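PDB 3LHL: putative agmatinase from Clostridium difficile, which probably hydrolyses agmatine to putrescine and urea, as expected of a manganese-dependent agmatinase of the arginase family. Local coordinates for residues V15-T20 and G68-V73; H123-E128 and A138-R143; F154-R159 and H174-I179. All coordinates share one frame; numbering follows the deposited sequence.

Interaction 1. Residues V15-T20 and G68-V73; sequences VGFDGT and GSTEQV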
# COMPACT_ATOMS: atom_id res chain seq x y z
N VAL A 15 9.14 7.08 0.59
CA VAL A 15 9.20 7.49 2.00
C VAL A 15 10.00 6.42 2.72
O VAL A 15 9.45 5.41 3.18
CB VAL A 15 7.79 7.56 2.63
CG1 VAL A 15 7.91 7.92 4.11
CG2 VAL A 15 6.93 8.58 1.90
N GLY A 16 11.31 6.64 2.81
CA GLY A 16 12.19 5.70 3.47
C GLY A 16 12.17 5.90 4.98
O GLY A 16 13.10 6.45 5.57
N PHE A 17 11.09 5.43 5.60
CA PHE A 17 10.91 5.56 7.04
C PHE A 17 10.51 4.24 7.69
O PHE A 17 9.62 3.55 7.19
CB PHE A 17 9.83 6.61 7.33
CG PHE A 17 9.40 6.67 8.77
CD1 PHE A 17 10.19 7.31 9.71
CD2 PHE A 17 8.21 6.07 9.18
CE1 PHE A 17 9.81 7.36 11.05
CE2 PHE A 17 7.82 6.12 10.52
CZ PHE A 17 8.62 6.77 11.45
N ASP A 18 11.17 3.90 8.79
CA ASP A 18 10.83 2.69 9.54
C ASP A 18 11.01 2.96 11.03
O ASP A 18 11.30 2.06 11.82
CB ASP A 18 11.68 1.48 9.12
CG ASP A 18 13.17 1.75 9.15
OD1 ASP A 18 13.66 2.43 10.07
OD2 ASP A 18 13.87 1.24 8.25
N GLY A 19 10.81 4.22 11.40
CA GLY A 19 10.96 4.66 12.78
C GLY A 19 10.25 3.91 13.89
O GLY A 19 10.71 3.94 15.03
N THR A 20 9.13 3.23 13.60
CA THR A 20 8.45 2.50 14.66
C THR A 20 8.69 1.00 14.61
O THR A 20 8.03 0.23 15.31
CB THR A 20 6.92 2.77 14.66
OG1 THR A 20 6.28 1.98 13.65
CG2 THR A 20 6.63 4.25 14.40
N GLY A 68 14.59 11.10 13.99
CA GLY A 68 14.42 11.14 15.43
C GLY A 68 13.02 11.42 15.97
O GLY A 68 12.80 11.41 17.18
N SER A 69 12.07 11.68 15.08
CA SER A 69 10.72 11.95 15.54
C SER A 69 9.65 11.42 14.60
O SER A 69 9.43 11.97 13.51
CB SER A 69 10.52 13.46 15.75
OG SER A 69 9.22 13.73 16.24
N THR A 70 8.98 10.36 15.02
CA THR A 70 7.91 9.76 14.23
C THR A 70 6.86 10.84 13.96
O THR A 70 6.47 11.07 12.82
CB THR A 70 7.26 8.59 14.99
OG1 THR A 70 8.20 7.51 15.09
CG2 THR A 70 6.01 8.09 14.27
N GLU A 71 6.41 11.50 15.03
CA GLU A 71 5.42 12.56 14.95
C GLU A 71 5.77 13.55 13.84
O GLU A 71 4.92 13.93 13.04
CB GLU A 71 5.35 13.28 16.30
CG GLU A 71 4.45 14.51 16.36
CD GLU A 71 4.55 15.23 17.71
OE1 GLU A 71 5.67 15.63 18.10
OE2 GLU A 71 3.50 15.40 18.38
N GLN A 72 7.04 13.96 13.78
CA GLN A 72 7.50 14.90 12.77
C GLN A 72 7.45 14.33 11.36
O GLN A 72 7.10 15.04 10.41
CB GLN A 72 8.93 15.35 13.10
CG GLN A 72 9.45 16.46 12.20
CD GLN A 72 8.52 17.66 12.17
OE1 GLN A 72 8.03 18.12 13.21
NE2 GLN A 72 8.27 18.18 10.97
N VAL A 73 7.82 13.06 11.22
CA VAL A 73 7.82 12.39 9.92
C VAL A 73 6.41 12.28 9.36
O VAL A 73 6.19 12.51 8.18
CB VAL A 73 8.43 10.96 10.02
CG1 VAL A 73 8.32 10.26 8.67
CG2 VAL A 73 9.89 11.04 10.46

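Interaction 2. Residues H123-E128 and A138-R143; sequences HTDLRE and ATVIKR. With MN (manganese (II) ion), chain C; MN (manganese (II) ion), chain B.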
# COMPACT_ATOMS: atom_id res chain seq x y z
N HIS A 123 -0.94 -9.33 7.93
CA HIS A 123 -1.36 -8.97 9.28
C HIS A 123 -2.59 -8.06 9.30
O HIS A 123 -2.79 -7.25 8.39
CB HIS A 123 -0.20 -8.28 10.01
CG HIS A 123 1.11 -8.98 9.83
ND1 HIS A 123 1.95 -8.73 8.77
CD2 HIS A 123 1.67 -9.99 10.53
CE1 HIS A 123 2.98 -9.56 8.82
NE2 HIS A 123 2.83 -10.34 9.88
N THR A 124 -3.38 -8.18 10.36
CA THR A 124 -4.59 -7.38 10.53
C THR A 124 -4.27 -5.90 10.76
O THR A 124 -4.95 -5.03 10.22
CB THR A 124 -5.44 -7.87 11.74
OG1 THR A 124 -4.77 -7.53 12.97
CG2 THR A 124 -5.64 -9.39 11.69
N ASP A 125 -3.24 -5.63 11.55
CA ASP A 125 -2.86 -4.26 11.87
C ASP A 125 -3.99 -3.56 12.63
O ASP A 125 -4.11 -2.34 12.61
CB ASP A 125 -2.54 -3.48 10.59
CG ASP A 125 -1.19 -3.84 10.01
OD1 ASP A 125 -0.43 -4.56 10.68
OD2 ASP A 125 -0.89 -3.39 8.89
N LEU A 126 -4.81 -4.35 13.32
CA LEU A 126 -5.93 -3.80 14.06
C LEU A 126 -5.69 -3.56 15.55
O LEU A 126 -6.52 -2.96 16.22
CB LEU A 126 -7.16 -4.69 13.87
CG LEU A 126 -7.87 -4.60 12.52
CD1 LEU A 126 -9.04 -5.56 12.48
CD2 LEU A 126 -8.36 -3.17 12.30
N ARG A 127 -4.55 -4.00 16.08
CA ARG A 127 -4.33 -3.78 17.50
C ARG A 127 -4.23 -2.29 17.82
O ARG A 127 -3.76 -1.49 17.00
CB ARG A 127 -3.08 -4.53 17.98
CG ARG A 127 -1.75 -4.01 17.49
CD ARG A 127 -0.68 -5.03 17.86
NE ARG A 127 -0.92 -6.30 17.19
CZ ARG A 127 -0.38 -7.46 17.53
NH1 ARG A 127 0.45 -7.54 18.57
NH2 ARG A 127 -0.66 -8.55 16.84
N GLU A 128 -4.70 -1.93 19.01
CA GLU A 128 -4.71 -0.55 19.48
C GLU A 128 -3.30 0.02 19.68
O GLU A 128 -3.04 1.18 19.37
CB GLU A 128 -5.50 -0.47 20.79
CG GLU A 128 -5.67 0.93 21.38
CD GLU A 128 -6.34 1.92 20.43
OE1 GLU A 128 -7.20 1.51 19.63
OE2 GLU A 128 -6.02 3.12 20.51
N ALA A 138 1.87 -1.72 13.07
CA ALA A 138 0.93 -2.76 13.47
C ALA A 138 -0.44 -2.28 13.94
O ALA A 138 -1.31 -3.10 14.26
CB ALA A 138 1.56 -3.62 14.56
N THR A 139 -0.64 -0.97 13.99
CA THR A 139 -1.92 -0.42 14.44
C THR A 139 -2.52 0.49 13.38
O THR A 139 -3.58 1.08 13.59
CB THR A 139 -1.76 0.43 15.72
OG1 THR A 139 -1.05 1.63 15.38
CG2 THR A 139 -0.98 -0.33 16.79
N VAL A 140 -1.84 0.61 12.24
CA VAL A 140 -2.30 1.51 11.18
C VAL A 140 -3.77 1.40 10.77
O VAL A 140 -4.45 2.41 10.62
CB VAL A 140 -1.39 1.41 9.92
CG1 VAL A 140 -1.59 0.06 9.22
CG2 VAL A 140 -1.68 2.57 8.97
N ILE A 141 -4.27 0.18 10.60
CA ILE A 141 -5.66 0.04 10.19
C ILE A 141 -6.63 0.43 11.30
O ILE A 141 -7.73 0.92 11.02
CB ILE A 141 -5.96 -1.41 9.71
CG1 ILE A 141 -5.07 -1.74 8.51
CG2 ILE A 141 -7.43 -1.54 9.29
CD1 ILE A 141 -5.21 -0.76 7.36
N LYS A 142 -6.23 0.22 12.55
CA LYS A 142 -7.08 0.60 13.67
C LYS A 142 -7.17 2.12 13.67
O LYS A 142 -8.24 2.69 13.88
CB LYS A 142 -6.48 0.10 14.99
CG LYS A 142 -7.33 0.40 16.21
CD LYS A 142 -8.69 -0.28 16.13
CE LYS A 142 -9.60 0.15 17.26
NZ LYS A 142 -9.04 -0.18 18.60
N ARG A 143 -6.04 2.78 13.42
CA ARG A 143 -6.01 4.24 13.37
C ARG A 143 -6.94 4.73 12.27
O ARG A 143 -7.69 5.69 12.47
CB ARG A 143 -4.59 4.74 13.08
CG ARG A 143 -3.65 4.58 14.24
CD ARG A 143 -4.23 5.23 15.49
NE ARG A 143 -3.93 4.41 16.65
CZ ARG A 143 -4.84 3.86 17.44
NH1 ARG A 143 -6.13 4.04 17.21
NH2 ARG A 143 -4.45 3.10 18.45
MN MN C . 2.18 -6.85 7.25
MN MN B . 0.84 -3.92 7.39
O HOH W 1 -8.14 -3.41 19.04
O HOH W 2 -1.20 -5.77 14.12

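Interaction 3. Residues F154-R159 and H174-I179; sequences FQFGIR and HTYMEI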
# COMPACT_ATOMS: atom_id res chain seq x y z
N PHE A 154 -11.84 -2.88 3.88
CA PHE A 154 -11.87 -4.24 3.34
C PHE A 154 -10.45 -4.79 3.33
O PHE A 154 -9.56 -4.25 2.68
CB PHE A 154 -12.43 -4.21 1.92
CG PHE A 154 -13.84 -3.70 1.85
CD1 PHE A 154 -14.91 -4.58 1.80
CD2 PHE A 154 -14.09 -2.33 1.92
CE1 PHE A 154 -16.22 -4.11 1.82
CE2 PHE A 154 -15.40 -1.84 1.94
CZ PHE A 154 -16.46 -2.74 1.89
N GLN A 155 -10.25 -5.88 4.07
CA GLN A 155 -8.93 -6.48 4.19
C GLN A 155 -8.86 -7.82 3.48
O GLN A 155 -9.82 -8.59 3.50
CB GLN A 155 -8.59 -6.63 5.67
CG GLN A 155 -9.03 -5.41 6.49
CD GLN A 155 -8.56 -5.44 7.92
OE1 GLN A 155 -7.36 -5.33 8.19
NE2 GLN A 155 -9.49 -5.60 8.85
N PHE A 156 -7.72 -8.09 2.85
CA PHE A 156 -7.53 -9.32 2.09
C PHE A 156 -6.19 -10.00 2.35
O PHE A 156 -5.17 -9.33 2.48
CB PHE A 156 -7.63 -9.02 0.60
CG PHE A 156 -8.95 -8.47 0.19
CD1 PHE A 156 -9.97 -9.32 -0.24
CD2 PHE A 156 -9.19 -7.10 0.25
CE1 PHE A 156 -11.21 -8.80 -0.62
CE2 PHE A 156 -10.43 -6.58 -0.12
CZ PHE A 156 -11.44 -7.43 -0.56
N GLY A 157 -6.21 -11.33 2.40
CA GLY A 157 -5.00 -12.10 2.61
C GLY A 157 -4.51 -12.23 4.04
O GLY A 157 -3.46 -12.83 4.28
N ILE A 158 -5.27 -11.68 4.98
CA ILE A 158 -4.91 -11.71 6.39
C ILE A 158 -4.72 -13.13 6.92
O ILE A 158 -5.56 -14.00 6.70
CB ILE A 158 -5.98 -11.01 7.25
CG1 ILE A 158 -6.50 -9.75 6.54
CG2 ILE A 158 -5.39 -10.66 8.62
CD1 ILE A 158 -5.45 -8.68 6.27
N ARG A 159 -3.61 -13.37 7.62
CA ARG A 159 -3.35 -14.69 8.16
C ARG A 159 -2.58 -14.70 9.48
O ARG A 159 -2.14 -15.75 9.94
CB ARG A 159 -2.61 -15.53 7.13
CG ARG A 159 -1.37 -14.88 6.51
CD ARG A 159 -0.75 -15.81 5.47
NE ARG A 159 0.51 -15.32 4.92
CZ ARG A 159 0.62 -14.30 4.07
NH1 ARG A 159 -0.47 -13.65 3.67
NH2 ARG A 159 1.81 -13.95 3.61
N HIS A 174 -16.33 -4.65 12.37
CA HIS A 174 -15.89 -3.28 12.19
C HIS A 174 -15.19 -3.09 10.84
O HIS A 174 -15.01 -1.96 10.38
CB HIS A 174 -14.98 -2.87 13.35
CG HIS A 174 -15.70 -2.73 14.65
ND1 HIS A 174 -16.72 -1.83 14.85
CD2 HIS A 174 -15.55 -3.39 15.83
CE1 HIS A 174 -17.17 -1.93 16.08
NE2 HIS A 174 -16.48 -2.88 16.70
N THR A 175 -14.80 -4.20 10.21
CA THR A 175 -14.16 -4.15 8.90
C THR A 175 -14.52 -5.43 8.18
O THR A 175 -14.96 -6.40 8.80
CB THR A 175 -12.61 -4.12 8.98
OG1 THR A 175 -12.13 -5.43 9.30
CG2 THR A 175 -12.13 -3.14 10.06
N TYR A 176 -14.35 -5.44 6.86
CA TYR A 176 -14.59 -6.65 6.10
C TYR A 176 -13.22 -7.29 5.99
O TYR A 176 -12.24 -6.62 5.67
CB TYR A 176 -15.10 -6.34 4.69
CG TYR A 176 -15.03 -7.56 3.81
CD1 TYR A 176 -16.02 -8.54 3.86
CD2 TYR A 176 -13.92 -7.78 2.98
CE1 TYR A 176 -15.92 -9.71 3.11
CE2 TYR A 176 -13.81 -8.94 2.22
CZ TYR A 176 -14.81 -9.90 2.29
OH TYR A 176 -14.71 -11.05 1.55
N MSE A 177 -13.14 -8.59 6.25
CA MSE A 177 -11.85 -9.26 6.19
C MSE A 177 -11.89 -10.64 5.58
O MSE A 177 -12.67 -11.49 6.01
CB MSE A 177 -11.26 -9.36 7.60
CG MSE A 177 -9.92 -10.08 7.65
SE MSE A 177 -9.25 -10.27 9.46
CE MSE A 177 -8.70 -8.43 9.77
N GLU A 178 -11.07 -10.88 4.57
CA GLU A 178 -11.01 -12.21 3.98
C GLU A 178 -9.74 -12.81 4.57
O GLU A 178 -8.63 -12.31 4.33
CB GLU A 178 -10.90 -12.18 2.46
CG GLU A 178 -11.20 -13.55 1.85
CD GLU A 178 -10.63 -13.75 0.46
OE1 GLU A 178 -10.77 -12.83 -0.37
OE2 GLU A 178 -10.07 -14.83 0.20
N ILE A 179 -9.90 -13.87 5.33
CA ILE A 179 -8.77 -14.51 5.97
C ILE A 179 -8.14 -15.59 5.12
O ILE A 179 -8.83 -16.38 4.47
CB ILE A 179 -9.19 -15.11 7.34
CG1 ILE A 179 -9.69 -13.98 8.25
CG2 ILE A 179 -8.02 -15.87 7.98
CD1 ILE A 179 -10.37 -14.47 9.51

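Interaction 1. Residues V15-T20 and G68-V73
The ring of Phe17 lies against the first turn of the helix that begins at Thr70, and Val73 meets it over one face. The valine's CG1 sits 3.9 Å from the centroid of the Phe17 ring and 21° off the ring normal, a CH-pi contact displaced toward the CD1 side, where CG1 of Val73 comes within 3.6 Å of CD1 of Phe17. Its second methyl, CG2, reaches the same side of the ring at CE1, so the branched valine spreads two methyls along one flank of the phenylalanine. Phe17 is placed for this by its first torsion: CG is anti to the backbone N (chi1 171°), which carries the ring across to the helix. On the opposite face the chain folds back over the ring, with the backbone N of Gly19 3.2 Å above its plane. Gly19, having no side chain, lets its backbone come this close to the ring.

Thr70 approaches differently, at the ring's edge: its OG1 lies near the ring plane, 3.7 Å from CZ of Phe17. The same oxygen also touches CG2 of Thr20, and the two threonine side chains cross at about a right angle, methyl near methyl. The hydroxyl of Thr20 turns to Glu97 instead. At the helix start, Ser69 is the N-cap, its OG accepting a weak bond of 3.3 Å from the N of Gln72. The contact thus seats the loop after strand 10-15 against a capped helix N-terminus, at the C-terminal end of the parallel strands, the end where an arginase-family alpha/beta fold carries its manganese site.

Interaction 2. Residues H123-E128 and A138-R143
Backbone meets backbone where the loop 123-128 passes the start of helix 140-148, the O of Asp125 accepting weak bonds from the N of Ile141, at 3.2 Å, and the N of Lys142. This is the metal-binding loop of the arginase fold, held against a helix N-terminus. Asp125 gives OD2 to one manganese ion at 2.4 Å, and His123 gives ND1 to the other at the same distance; His98, Asp121, Asp202 and Asp204 complete the pair of sites. The Asp125 side chain runs alongside Val140, whose CG1 lies 3.5 Å from OD2, while CB of Asp125 rests on CG1 of Ile141: apolar branches thus pack beside the metal-bound carboxylate. CG2 of Ile141 also meets CD2 of Leu126 at 3.5 Å. Leu126 packs on Phe168 of helix 163-170 and Ile141 on Ile153 of strand 153-158, so aliphatic chains suit this junction of loop, helices and sheet. ST-turn geometry shapes the loop, with OG1 of Thr124 accepting from the N of Leu126.

Toward the outer end the chemistry becomes ionic. Glu128 bends at its second torsion (chi2 58°) and shares its carboxylate between two cations of the helix, Arg143 and Lys142. Arg143 crosses it at about a right angle, the guanidinium and carboxylate planes 59° apart, and NH2 makes a weak, bent bond to OE2. Lys142 takes the other oxygen, its NZ meeting OE1 of Glu128 nearly along the C-O axis at 2.7 Å.

Interaction 3. Residues F154-R159 and H174-I179
Tyr176 packs against Phe154 and Phe156 as the apolar centre of this contact, an aromatic cluster on one face of two neighbouring parallel strands, 153-158 and 176-179. The strands belong to a beta-alpha-beta unit whose crossover is helix 163-170, and they end the main sheet of the arginase fold, 176-179 being its outermost strand. CB of Tyr176 lies 3.4 Å from CD1 of Phe154, and the two rings are inclined at 39°. Farther out on the tyrosine, CE2 comes within 3.9 Å of CE1 of Phe156. With chi1 at 166° the tyrosine swings its CG to the far side of CB from the backbone N, a turn that lets one ring meet both phenylalanines, CG near Phe154 and CE2 near Phe156. Helix 185-191 covers this face through Ile188, so large flat residues fit well between sheet and helix.

The other face carries Ile158 and Met177, a selenomethionine. CG1 of Ile158 touches CG of Met177 at 3.6 Å, while CG2 of Ile158 approaches the selenium of Met177; Phe166 of the crossover helix packs on both residues, so apolar chains suit this side.

Between the faces, the backbones join in parallel pairing that is sound at Gln155 and loosens toward Gly157. The N of Gln155 donates to the O of Tyr176 at 2.7 Å, and the O of Gln155 receives the N of Glu178. Beyond Phe156 the chain turns a corner at Gly157, whose positive phi favours glycine, and the bonds from Gly157 and Ile158 to the O of Glu178 are weak. At the polar edge, the hydroxyl of Tyr176 and the carboxylate of Glu178 both reach Thr184. The Glu178 carboxylate plane is turned 88° from the Phe156 ring plane, with OE1 near the ring plane and 3.6 Å from CD1 of Phe156.

Overall arrangement
Interactions 2 and 3 are neighbours, with centres about 12 Å apart, and they touch: Thr124 packs on Ile158 and Leu126 on Gln155, so the metal-binding loop rests on strand 153-158. Interaction 1 stands apart, its centre about 17 Å from that of interaction 2 and 27 Å from that of interaction 3, near the other edge of the sheet. Interaction 3 is the buried one, built of strand pairing and aromatic packing; the other two are partly buried loop-to-helix contacts. Interaction 1 relies on a ring and methyl groups without a hydrogen bond across it, whereas interaction 2 grades from manganese ligands through aliphatic packing to salt bridges.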